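Local coordinates for excinuclease ABC, subunit A. (Deinococcus radiodurans, PDB 2VF7), which binds DNA, ATP and zinc as a UvrA-family ATPase of the ABC superfamily and probably helps to recognise damaged DNA for excision repair, at residues R35-V40 / R446-V451; T56-A61 / P92-L97; F399-V404 / G430-F435. The protein carries 1 engineered substitution. All blocks are in the same frame, centred on the assembly; numbering follows the deposited sequence.

How the contacts relate
All three contacts reach one mixed sheet, that of the nucleotide-binding fold whose P-loop joins strand 38-42 to helix 49-69. Contacts 1 and 3 are parallel strand pairings held by backbone hydrogen bonds, and they share a border: strands 38-42 and 433-437 are neighbours, and Val39 N lies 2.9 Å from Leu434 O. Contact 2 differs in kind, a helix laid over strand 94-96, the outermost within this chain, with no hydrogen bond across it, only small apolar groups and a tyrosine ring. Its strand pairs with 402-406 of contact 3. All three are largely buried; the more exposed residues are Arg446 in contact 1 and Gly430 in contact 3.

Contact 1. Residues R35-V40 / R446-V451; sequences RDALVV and RADWLV
Asp448 OD1 has two partners: it accepts the amide of Leu38 (Leu38 N to Asp448 OD1 3.0 Å, N-H...O 165°) on its anti side, 16° out of the carboxylate plane, and, outside the two segments, forms a salt bridge with Lys428. Asp448 CG stands anti to its own carbonyl carbon (chi1 -66°), which swings the carboxylate back over Ala37, whose CB is 3.6 Å from Asp448 OD1. Leu38 O in turn takes two weak bonds, from Asp448 N and Trp449 N. Beyond this start the strands run parallel, Val40 N bonding to Trp449 O at 3.1 Å and Val451 N to Val40 O at 2.9 Å. On one face of the sheet Val39 CG1 meets the edge of the Trp449 indole at CD1 (3.9 Å) and touches Val451 CG2; the indole NE1 is held by Ser467 and its ring meets Phe15 edge-to-face. On the other face Val40 CG2 presses on Ala447 CB at 3.5 Å, tighter than usual for two carbons. The Asp448 carboxylate thus supplies an acceptor for Leu38 N where the regular strand pairing has not yet begun, and Lys428 probably steadies its negative charge.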
ATOM      1  N   ARG A  35      22.065  18.397   5.787  1.00 53.85           N
ATOM      2  CA  ARG A  35      21.609  17.065   6.136  1.00 54.80           C
ATOM      3  C   ARG A  35      22.607  16.593   7.180  1.00 54.44           C
ATOM      4  O   ARG A  35      23.658  17.231   7.338  1.00 55.05           O
ATOM      5  CB  ARG A  35      21.452  16.156   4.885  1.00 54.35           C
ATOM      6  CG  ARG A  35      22.664  15.334   4.482  1.00 56.80           C
ATOM      7  CD  ARG A  35      22.366  14.372   3.286  1.00 55.31           C
ATOM      8  NE  ARG A  35      21.794  15.101   2.159  1.00 53.23           N
ATOM      9  CZ  ARG A  35      22.499  15.800   1.276  1.00 51.14           C
ATOM     10  NH1 ARG A  35      23.814  15.852   1.362  1.00 50.80           N
ATOM     11  NH2 ARG A  35      21.882  16.454   0.304  1.00 50.92           N
ATOM     12  N   ASP A  36      22.255  15.556   7.943  1.00 54.37           N
ATOM     13  CA  ASP A  36      23.097  15.019   9.051  1.00 53.87           C
ATOM     14  C   ASP A  36      23.263  16.000  10.205  1.00 53.71           C
ATOM     15  O   ASP A  36      24.288  16.026  10.892  1.00 53.62           O
ATOM     16  CB  ASP A  36      24.469  14.518   8.558  1.00 53.99           C
ATOM     17  CG  ASP A  36      24.361  13.526   7.385  1.00 54.51           C
ATOM     18  OD1 ASP A  36      23.798  12.426   7.555  1.00 55.76           O
ATOM     19  OD2 ASP A  36      24.858  13.844   6.285  1.00 55.66           O
ATOM     20  N   ALA A  37      22.223  16.788  10.443  1.00 53.52           N
ATOM     21  CA  ALA A  37      22.255  17.778  11.503  1.00 53.04           C
ATOM     22  C   ALA A  37      20.876  17.906  12.147  1.00 52.82           C
ATOM     23  O   ALA A  37      19.881  17.466  11.557  1.00 53.53           O
ATOM     24  CB  ALA A  37      22.739  19.122  10.953  1.00 52.72           C
ATOM     25  N   LEU A  38      20.841  18.461  13.365  1.00 52.11           N
ATOM     26  CA  LEU A  38      19.618  18.890  14.016  1.00 51.69           C
ATOM     27  C   LEU A  38      19.198  20.265  13.496  1.00 51.68           C
ATOM     28  O   LEU A  38      19.779  21.272  13.892  1.00 51.15           O
ATOM     29  CB  LEU A  38      19.800  18.940  15.544  1.00 52.43           C
ATOM     30  CG  LEU A  38      18.653  19.507  16.403  1.00 51.45           C
ATOM     31  CD1 LEU A  38      17.370  18.646  16.291  1.00 52.57           C
ATOM     32  CD2 LEU A  38      19.063  19.699  17.849  1.00 50.62           C
ATOM     33  N   VAL A  39      18.194  20.285  12.617  1.00 51.31           N
ATOM     34  CA  VAL A  39      17.668  21.525  12.043  1.00 51.86           C
ATOM     35  C   VAL A  39      16.327  21.843  12.691  1.00 52.38           C
ATOM     36  O   VAL A  39      15.417  21.011  12.688  1.00 52.72           O
ATOM     37  CB  VAL A  39      17.484  21.454  10.491  1.00 51.45           C
ATOM     38  CG1 VAL A  39      17.064  22.812   9.936  1.00 52.00           C
ATOM     39  CG2 VAL A  39      18.748  21.019   9.812  1.00 51.77           C
ATOM     40  N   VAL A  40      16.212  23.043  13.251  1.00 52.75           N
ATOM     41  CA  VAL A  40      14.979  23.476  13.919  1.00 52.88           C
ATOM     42  C   VAL A  40      14.300  24.562  13.090  1.00 52.85           C
ATOM     43  O   VAL A  40      14.946  25.494  12.649  1.00 52.96           O
ATOM     44  CB  VAL A  40      15.256  23.940  15.389  1.00 53.40           C
ATOM     45  CG1 VAL A  40      14.005  24.445  16.053  1.00 53.38           C
ATOM     46  CG2 VAL A  40      15.805  22.786  16.213  1.00 52.68           C
ATOM     47  N   ARG A 446      20.254  24.783  21.064  1.00 58.46           N
ATOM     48  CA  ARG A 446      21.225  23.690  20.942  1.00 58.47           C
ATOM     49  C   ARG A 446      21.332  23.106  19.520  1.00 58.13           C
ATOM     50  O   ARG A 446      22.143  22.206  19.253  1.00 58.40           O
ATOM     51  CB  ARG A 446      20.926  22.607  21.981  1.00 58.29           C
ATOM     52  CG  ARG A 446      21.216  23.079  23.418  1.00 60.14           C
ATOM     53  CD  ARG A 446      22.658  22.790  23.835  1.00 61.99           C
ATOM     54  NE  ARG A 446      22.875  21.344  23.869  1.00 63.45           N
ATOM     55  CZ  ARG A 446      22.792  20.598  24.966  1.00 64.04           C
ATOM     56  NH1 ARG A 446      22.528  21.162  26.142  1.00 64.02           N
ATOM     57  NH2 ARG A 446      22.989  19.289  24.891  1.00 64.23           N
ATOM     58  N   ALA A 447      20.517  23.639  18.618  1.00 56.96           N
ATOM     59  CA  ALA A 447      20.425  23.153  17.259  1.00 56.02           C
ATOM     60  C   ALA A 447      21.651  23.515  16.411  1.00 55.51           C
ATOM     61  O   ALA A 447      22.262  24.561  16.617  1.00 55.41           O
ATOM     62  CB  ALA A 447      19.145  23.683  16.610  1.00 55.84           C
ATOM     63  N   ASP A 448      21.987  22.641  15.457  1.00 54.52           N
ATOM     64  CA  ASP A 448      23.104  22.846  14.541  1.00 53.67           C
ATOM     65  C   ASP A 448      22.784  23.994  13.573  1.00 53.48           C
ATOM     66  O   ASP A 448      23.652  24.799  13.237  1.00 53.73           O
ATOM     67  CB  ASP A 448      23.405  21.556  13.756  1.00 53.41           C
ATOM     68  CG  ASP A 448      23.921  20.406  14.652  1.00 53.19           C
ATOM     69  OD1 ASP A 448      23.436  19.253  14.525  1.00 51.83           O
ATOM     70  OD2 ASP A 448      24.823  20.646  15.467  1.00 51.28           O
ATOM     71  N   TRP A 449      21.529  24.061  13.141  1.00 52.58           N
ATOM     72  CA  TRP A 449      21.076  25.019  12.140  1.00 51.77           C
ATOM     73  C   TRP A 449      19.628  25.405  12.472  1.00 52.24           C
ATOM     74  O   TRP A 449      18.889  24.628  13.105  1.00 51.70           O
ATOM     75  CB  TRP A 449      21.150  24.343  10.770  1.00 50.59           C
ATOM     76  CG  TRP A 449      20.937  25.181   9.522  1.00 48.73           C
ATOM     77  CD1 TRP A 449      19.755  25.396   8.881  1.00 48.70           C
ATOM     78  CD2 TRP A 449      21.948  25.810   8.713  1.00 47.20           C
ATOM     79  NE1 TRP A 449      19.952  26.154   7.754  1.00 47.78           N
ATOM     80  CE2 TRP A 449      21.292  26.411   7.620  1.00 46.84           C
ATOM     81  CE3 TRP A 449      23.338  25.939   8.820  1.00 47.05           C
ATOM     82  CZ2 TRP A 449      21.970  27.141   6.648  1.00 47.20           C
ATOM     83  CZ3 TRP A 449      24.014  26.669   7.856  1.00 48.52           C
ATOM     84  CH2 TRP A 449      23.326  27.268   6.784  1.00 48.60           C
ATOM     85  N   LEU A 450      19.220  26.604  12.061  1.00 52.70           N
ATOM     86  CA  LEU A 450      17.830  26.988  12.242  1.00 53.23           C
ATOM     87  C   LEU A 450      17.234  27.777  11.089  1.00 53.21           C
ATOM     88  O   LEU A 450      17.901  28.582  10.470  1.00 53.36           O
ATOM     89  CB  LEU A 450      17.630  27.678  13.601  1.00 53.30           C
ATOM     90  CG  LEU A 450      17.546  29.175  13.786  1.00 54.00           C
ATOM     91  CD1 LEU A 450      16.207  29.723  13.283  1.00 55.73           C
ATOM     92  CD2 LEU A 450      17.718  29.459  15.266  1.00 53.38           C
ATOM     93  N   VAL A 451      15.969  27.508  10.796  1.00 53.78           N
ATOM     94  CA  VAL A 451      15.217  28.226   9.768  1.00 53.75           C
ATOM     95  C   VAL A 451      14.068  29.023  10.408  1.00 54.14           C
ATOM     96  O   VAL A 451      13.088  28.433  10.883  1.00 53.60           O
ATOM     97  CB  VAL A 451      14.633  27.256   8.724  1.00 53.62           C
ATOM     98  CG1 VAL A 451      14.110  28.020   7.526  1.00 52.63           C
ATOM     99  CG2 VAL A 451      15.675  26.193   8.298  1.00 53.24           C
TER

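Contact 2. Residues T56-A61 / P92-L97; sequences TLYAEA and PPAVAL
Helix 56-61 passes over strand 94-96 at 8.2 Å between axes, their N-to-C directions 122° apart, and the nearest pair of CA atoms is Ala61 and Pro93, 5.5 Å from each other. Tyr58 does most of the reaching. Its CG is anti to the backbone N (chi1 166°), a torsion that carries the ring off the helix and across to the strand. The methyl of Ala96 sits over one face of that ring in a CH-pi contact, Ala96 CB 3.8 Å from the centroid, offset toward the rim on the side of CE1 and CZ. Tyr58 CE1 also comes to 3.5 Å from Ala96 N, so the ring lies against the strand backbone as well as the methyl. Closer to the helix, Ala94 CB packs against Tyr58 CD1 at 3.9 Å. Helix 49-69 is the one that follows the P-loop in this ABC-type ATPase fold, and strand 94-96 is the outermost strand, within this chain, of the sheet it covers, bonded through its backbone to strand 402-406. One turn on from the tyrosine, Ala61 points its methyl toward the strand, with Ala61 CB 3.8 Å from Ala94 CB and 3.7 Å from Pro92 O. Replacing Tyr58 by an alanine would probably leave the Ala96 methyl without its aromatic face and open a gap between helix and strand, also at Val404, which the same ring touches. On the strand's other side, Val95 packs on Ser68 of the second subunit.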
ATOM      1  N   THR A  56       5.862  20.553   2.616  1.00 51.53           N
ATOM      2  CA  THR A  56       6.771  20.642   1.474  1.00 51.60           C
ATOM      3  C   THR A  56       7.857  19.561   1.536  1.00 51.50           C
ATOM      4  O   THR A  56       7.919  18.694   0.660  1.00 51.50           O
ATOM      5  CB  THR A  56       7.385  22.060   1.383  1.00 51.40           C
ATOM      6  OG1 THR A  56       6.336  23.008   1.172  1.00 51.89           O
ATOM      7  CG2 THR A  56       8.364  22.168   0.237  1.00 50.66           C
ATOM      8  N   LEU A  57       8.684  19.596   2.580  1.00 51.82           N
ATOM      9  CA  LEU A  57       9.878  18.722   2.650  1.00 52.02           C
ATOM     10  C   LEU A  57       9.520  17.259   2.846  1.00 52.89           C
ATOM     11  O   LEU A  57       9.829  16.429   1.987  1.00 53.21           O
ATOM     12  CB  LEU A  57      10.887  19.218   3.703  1.00 51.02           C
ATOM     13  CG  LEU A  57      11.793  20.384   3.280  1.00 49.78           C
ATOM     14  CD1 LEU A  57      12.430  21.088   4.461  1.00 47.76           C
ATOM     15  CD2 LEU A  57      12.890  19.894   2.378  1.00 48.82           C
ATOM     16  N   TYR A  58       8.852  16.941   3.952  1.00 53.56           N
ATOM     17  CA  TYR A  58       8.394  15.576   4.187  1.00 54.58           C
ATOM     18  C   TYR A  58       7.547  15.055   3.027  1.00 54.77           C
ATOM     19  O   TYR A  58       7.816  13.980   2.482  1.00 55.43           O
ATOM     20  CB  TYR A  58       7.647  15.476   5.537  1.00 55.35           C
ATOM     21  CG  TYR A  58       6.854  14.204   5.728  1.00 56.35           C
ATOM     22  CD1 TYR A  58       7.494  12.990   6.003  1.00 55.96           C
ATOM     23  CD2 TYR A  58       5.455  14.211   5.648  1.00 57.47           C
ATOM     24  CE1 TYR A  58       6.766  11.818   6.176  1.00 55.79           C
ATOM     25  CE2 TYR A  58       4.708  13.030   5.817  1.00 56.22           C
ATOM     26  CZ  TYR A  58       5.384  11.840   6.081  1.00 56.80           C
ATOM     27  OH  TYR A  58       4.671  10.670   6.259  1.00 58.05           O
ATOM     28  N   ALA A  59       6.555  15.838   2.618  1.00 54.96           N
ATOM     29  CA  ALA A  59       5.603  15.424   1.590  1.00 54.84           C
ATOM     30  C   ALA A  59       6.204  15.127   0.207  1.00 55.00           C
ATOM     31  O   ALA A  59       5.815  14.145  -0.442  1.00 55.20           O
ATOM     32  CB  ALA A  59       4.475  16.429   1.480  1.00 54.59           C
ATOM     33  N   GLU A  60       7.124  15.961  -0.260  1.00 55.09           N
ATOM     34  CA  GLU A  60       7.818  15.675  -1.528  1.00 56.03           C
ATOM     35  C   GLU A  60       8.738  14.444  -1.401  1.00 56.11           C
ATOM     36  O   GLU A  60       8.743  13.576  -2.260  1.00 56.67           O
ATOM     37  CB  GLU A  60       8.570  16.923  -2.017  1.00 56.18           C
ATOM     38  CG  GLU A  60       9.344  16.789  -3.341  1.00 57.40           C
ATOM     39  CD  GLU A  60       8.454  16.722  -4.578  1.00 59.25           C
ATOM     40  OE1 GLU A  60       7.219  16.891  -4.452  1.00 58.98           O
ATOM     41  OE2 GLU A  60       8.999  16.478  -5.679  1.00 58.61           O
ATOM     42  N   ALA A  61       9.482  14.351  -0.308  1.00 56.80           N
ATOM     43  CA  ALA A  61      10.321  13.178  -0.034  1.00 57.29           C
ATOM     44  C   ALA A  61       9.573  11.843  -0.016  1.00 57.84           C
ATOM     45  O   ALA A  61      10.128  10.828  -0.441  1.00 58.40           O
ATOM     46  CB  ALA A  61      11.082  13.365   1.263  1.00 57.15           C
ATOM     47  N   PRO A  92      16.960  13.023   1.182  1.00 54.05           N
ATOM     48  CA  PRO A  92      16.827  11.564   1.389  1.00 53.72           C
ATOM     49  C   PRO A  92      15.355  11.158   1.636  1.00 53.46           C
ATOM     50  O   PRO A  92      14.485  12.018   1.650  1.00 53.44           O
ATOM     51  CB  PRO A  92      17.721  11.272   2.615  1.00 53.26           C
ATOM     52  CG  PRO A  92      18.190  12.598   3.147  1.00 53.57           C
ATOM     53  CD  PRO A  92      17.547  13.710   2.354  1.00 53.95           C
ATOM     54  N   PRO A  93      15.063   9.846   1.761  1.00 53.34           N
ATOM     55  CA  PRO A  93      13.695   9.490   2.177  1.00 52.83           C
ATOM     56  C   PRO A  93      13.374  10.011   3.584  1.00 52.63           C
ATOM     57  O   PRO A  93      14.293  10.329   4.335  1.00 51.72           O
ATOM     58  CB  PRO A  93      13.709   7.960   2.133  1.00 52.93           C
ATOM     59  CG  PRO A  93      14.824   7.629   1.166  1.00 52.94           C
ATOM     60  CD  PRO A  93      15.878   8.648   1.487  1.00 52.96           C
ATOM     61  N   ALA A  94      12.084  10.112   3.925  1.00 52.72           N
ATOM     62  CA  ALA A  94      11.664  10.739   5.173  1.00 53.00           C
ATOM     63  C   ALA A  94      10.638   9.930   5.962  1.00 53.98           C
ATOM     64  O   ALA A  94       9.740   9.329   5.381  1.00 54.55           O
ATOM     65  CB  ALA A  94      11.129  12.147   4.897  1.00 52.71           C
ATOM     66  N   VAL A  95      10.770   9.967   7.292  1.00 54.57           N
ATOM     67  CA  VAL A  95       9.812   9.399   8.248  1.00 54.62           C
ATOM     68  C   VAL A  95       9.263  10.520   9.150  1.00 54.85           C
ATOM     69  O   VAL A  95      10.034  11.248   9.749  1.00 54.90           O
ATOM     70  CB  VAL A  95      10.494   8.316   9.142  1.00 55.07           C
ATOM     71  CG1 VAL A  95       9.468   7.590   9.994  1.00 53.76           C
ATOM     72  CG2 VAL A  95      11.280   7.314   8.283  1.00 54.02           C
ATOM     73  N   ALA A  96       7.940  10.680   9.221  1.00 55.15           N
ATOM     74  CA  ALA A  96       7.340  11.595  10.191  1.00 56.01           C
ATOM     75  C   ALA A  96       7.036  10.834  11.479  1.00 56.62           C
ATOM     76  O   ALA A  96       6.356   9.798  11.447  1.00 56.33           O
ATOM     77  CB  ALA A  96       6.071  12.252   9.644  1.00 55.90           C
ATOM     78  N   LEU A  97       7.562  11.345  12.593  1.00 57.31           N
ATOM     79  CA  LEU A  97       7.280  10.772  13.917  1.00 58.67           C
ATOM     80  C   LEU A  97       5.958  11.238  14.551  1.00 60.00           C
ATOM     81  O   LEU A  97       5.642  10.867  15.681  1.00 59.61           O
ATOM     82  CB  LEU A  97       8.474  10.953  14.863  1.00 58.12           C
ATOM     83  CG  LEU A  97       9.729  10.206  14.360  1.00 56.64           C
ATOM     84  CD1 LEU A  97      10.889  10.417  15.291  1.00 56.66           C
ATOM     85  CD2 LEU A  97       9.458   8.705  14.146  1.00 53.61           C
TER

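Contact 3. Residues F399-V404 / G430-F435; sequences FGVVYV and GGNSLF
Val402 CG1 sits over the centre of the Phe435 ring, 3.6 Å from the centroid and only 7° off the normal, the tightly packed heart of this parallel pairing. Because CG1 is anti to the backbone N of Val402 (chi1 -160°), this branch, and not CG2, meets the ring. Beside it the backbones are zipped by Tyr403 N to Ser433 O and by Phe435 N to Tyr403 O, both 2.8 Å. On the other face of the sheet Tyr403 CB packs on Leu434 CD2 at 3.9 Å, while the Tyr403 ring offers its edge to the Asn432 amide, the two planes 78° apart; ND2 of that amide is held by Leu427 O and the tyrosine OH by Gln393. Where the strand pairing begins, a water bonds to Ser433 OG (2.6 Å), itself also bonded to Asp36 N, and weakly to Val401 O. Toward 399-400 and 430-431 the grip slackens. Gly400 N makes a weak bond to Gly431 O, and Phe399 CD1 lies 3.3 Å from O of the exposed Gly430; Phe399 also packs on Leu91 of the second subunit. A side chain on Gly431 would run into the Phe399 ring. Helix 417-428 connects the two strands as a beta-alpha-beta crossover and lies over Tyr403 and Leu434; helix 49-69 covers Val404 and Phe435 on the opposite face, and strands 94-96 and 38-42 continue the sheet at either side.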
ATOM      1  N   PHE A 399      19.003   3.857   8.760  1.00 57.49           N
ATOM      2  CA  PHE A 399      20.185   4.639   8.388  1.00 56.02           C
ATOM      3  C   PHE A 399      19.859   5.466   7.155  1.00 55.13           C
ATOM      4  O   PHE A 399      19.183   4.983   6.267  1.00 55.53           O
ATOM      5  CB  PHE A 399      21.377   3.712   8.085  1.00 55.78           C
ATOM      6  CG  PHE A 399      22.617   4.442   7.657  1.00 54.47           C
ATOM      7  CD1 PHE A 399      23.652   4.655   8.554  1.00 53.24           C
ATOM      8  CD2 PHE A 399      22.742   4.932   6.359  1.00 54.21           C
ATOM      9  CE1 PHE A 399      24.804   5.347   8.174  1.00 53.57           C
ATOM     10  CE2 PHE A 399      23.882   5.627   5.970  1.00 55.39           C
ATOM     11  CZ  PHE A 399      24.918   5.839   6.886  1.00 54.68           C
ATOM     12  N   GLY A 400      20.336   6.706   7.114  1.00 53.88           N
ATOM     13  CA  GLY A 400      20.154   7.588   5.970  1.00 52.59           C
ATOM     14  C   GLY A 400      18.736   8.053   5.659  1.00 52.02           C
ATOM     15  O   GLY A 400      18.390   8.171   4.499  1.00 52.29           O
ATOM     16  N   VAL A 401      17.903   8.297   6.670  1.00 51.48           N
ATOM     17  CA  VAL A 401      16.571   8.897   6.446  1.00 50.57           C
ATOM     18  C   VAL A 401      16.561  10.267   7.145  1.00 50.66           C
ATOM     19  O   VAL A 401      17.477  10.560   7.910  1.00 50.44           O
ATOM     20  CB  VAL A 401      15.366   7.999   6.966  1.00 50.32           C
ATOM     21  CG1 VAL A 401      15.221   6.726   6.180  1.00 48.57           C
ATOM     22  CG2 VAL A 401      15.471   7.697   8.455  1.00 50.45           C
ATOM     23  N   VAL A 402      15.563  11.095   6.844  1.00 50.36           N
ATOM     24  CA  VAL A 402      15.239  12.289   7.625  1.00 50.78           C
ATOM     25  C   VAL A 402      14.054  12.039   8.555  1.00 50.67           C
ATOM     26  O   VAL A 402      13.003  11.571   8.117  1.00 49.94           O
ATOM     27  CB  VAL A 402      14.810  13.496   6.750  1.00 51.08           C
ATOM     28  CG1 VAL A 402      14.981  14.813   7.554  1.00 51.42           C
ATOM     29  CG2 VAL A 402      15.587  13.554   5.463  1.00 50.71           C
ATOM     30  N   TYR A 403      14.219  12.383   9.831  1.00 51.13           N
ATOM     31  CA  TYR A 403      13.106  12.381  10.788  1.00 51.04           C
ATOM     32  C   TYR A 403      12.492  13.762  10.886  1.00 50.93           C
ATOM     33  O   TYR A 403      13.196  14.749  11.087  1.00 50.52           O
ATOM     34  CB  TYR A 403      13.576  11.912  12.159  1.00 51.44           C
ATOM     35  CG  TYR A 403      13.868  10.424  12.196  1.00 52.00           C
ATOM     36  CD1 TYR A 403      15.185   9.940  12.245  1.00 51.24           C
ATOM     37  CD2 TYR A 403      12.831   9.505  12.164  1.00 51.97           C
ATOM     38  CE1 TYR A 403      15.446   8.564  12.282  1.00 52.34           C
ATOM     39  CE2 TYR A 403      13.076   8.133  12.184  1.00 52.84           C
ATOM     40  CZ  TYR A 403      14.379   7.665  12.257  1.00 52.93           C
ATOM     41  OH  TYR A 403      14.583   6.295  12.295  1.00 53.05           O
ATOM     42  N   VAL A 404      11.175  13.822  10.723  1.00 51.33           N
ATOM     43  CA  VAL A 404      10.432  15.082  10.800  1.00 51.47           C
ATOM     44  C   VAL A 404       9.573  15.120  12.086  1.00 51.95           C
ATOM     45  O   VAL A 404       8.620  14.361  12.247  1.00 50.59           O
ATOM     46  CB  VAL A 404       9.572  15.312   9.533  1.00 51.58           C
ATOM     47  CG1 VAL A 404       9.227  16.775   9.407  1.00 50.47           C
ATOM     48  CG2 VAL A 404      10.317  14.845   8.285  1.00 51.04           C
ATOM     49  N   GLY A 430      23.457   8.231  14.377  1.00 56.74           N
ATOM     50  CA  GLY A 430      23.210   6.943  13.720  1.00 56.32           C
ATOM     51  C   GLY A 430      23.228   6.991  12.193  1.00 55.92           C
ATOM     52  O   GLY A 430      23.044   5.966  11.537  1.00 55.31           O
ATOM     53  N   GLY A 431      23.438   8.191  11.645  1.00 55.75           N
ATOM     54  CA  GLY A 431      23.491   8.436  10.211  1.00 55.52           C
ATOM     55  C   GLY A 431      22.285   9.176   9.644  1.00 55.74           C
ATOM     56  O   GLY A 431      22.124   9.237   8.415  1.00 56.01           O
ATOM     57  N   ASN A 432      21.456   9.755  10.522  1.00 55.42           N
ATOM     58  CA  ASN A 432      20.188  10.396  10.131  1.00 54.69           C
ATOM     59  C   ASN A 432      20.198  11.933  10.220  1.00 54.68           C
ATOM     60  O   ASN A 432      21.117  12.524  10.779  1.00 54.49           O
ATOM     61  CB  ASN A 432      19.011   9.840  10.950  1.00 54.69           C
ATOM     62  CG  ASN A 432      19.030   8.322  11.067  1.00 54.48           C
ATOM     63  OD1 ASN A 432      18.861   7.600  10.089  1.00 54.51           O
ATOM     64  ND2 ASN A 432      19.231   7.833  12.286  1.00 55.18           N
ATOM     65  N   SER A 433      19.168  12.560   9.651  1.00 54.62           N
ATOM     66  CA  SER A 433      18.967  14.016   9.686  1.00 54.40           C
ATOM     67  C   SER A 433      17.649  14.310  10.389  1.00 54.37           C
ATOM     68  O   SER A 433      16.682  13.551  10.252  1.00 54.65           O
ATOM     69  CB  SER A 433      18.908  14.604   8.263  1.00 54.61           C
ATOM     70  OG  SER A 433      19.973  14.158   7.437  1.00 53.36           O
ATOM     71  N   LEU A 434      17.591  15.432  11.104  1.00 54.20           N
ATOM     72  CA  LEU A 434      16.424  15.758  11.909  1.00 53.51           C
ATOM     73  C   LEU A 434      15.849  17.125  11.550  1.00 53.82           C
ATOM     74  O   LEU A 434      16.537  18.139  11.630  1.00 53.45           O
ATOM     75  CB  LEU A 434      16.787  15.687  13.402  1.00 53.47           C
ATOM     76  CG  LEU A 434      17.385  14.355  13.888  1.00 52.40           C
ATOM     77  CD1 LEU A 434      18.492  14.603  14.872  1.00 53.15           C
ATOM     78  CD2 LEU A 434      16.345  13.479  14.491  1.00 51.46           C
ATOM     79  N   PHE A 435      14.588  17.140  11.120  1.00 53.88           N
ATOM     80  CA  PHE A 435      13.880  18.396  10.878  1.00 53.79           C
ATOM     81  C   PHE A 435      12.854  18.571  12.002  1.00 53.22           C
ATOM     82  O   PHE A 435      11.909  17.792  12.109  1.00 53.25           O
ATOM     83  CB  PHE A 435      13.188  18.430   9.497  1.00 53.60           C
ATOM     84  CG  PHE A 435      14.139  18.435   8.301  1.00 55.71           C
ATOM     85  CD1 PHE A 435      15.519  18.621   8.454  1.00 55.24           C
ATOM     86  CD2 PHE A 435      13.628  18.264   7.002  1.00 55.38           C
ATOM     87  CE1 PHE A 435      16.360  18.622   7.339  1.00 56.51           C
ATOM     88  CE2 PHE A 435      14.469  18.259   5.886  1.00 54.77           C
ATOM     89  CZ  PHE A 435      15.827  18.439   6.046  1.00 55.21           C
TER
HETATM   90  O   HOH W   1      20.288  11.793   6.355  1.00 48.83           O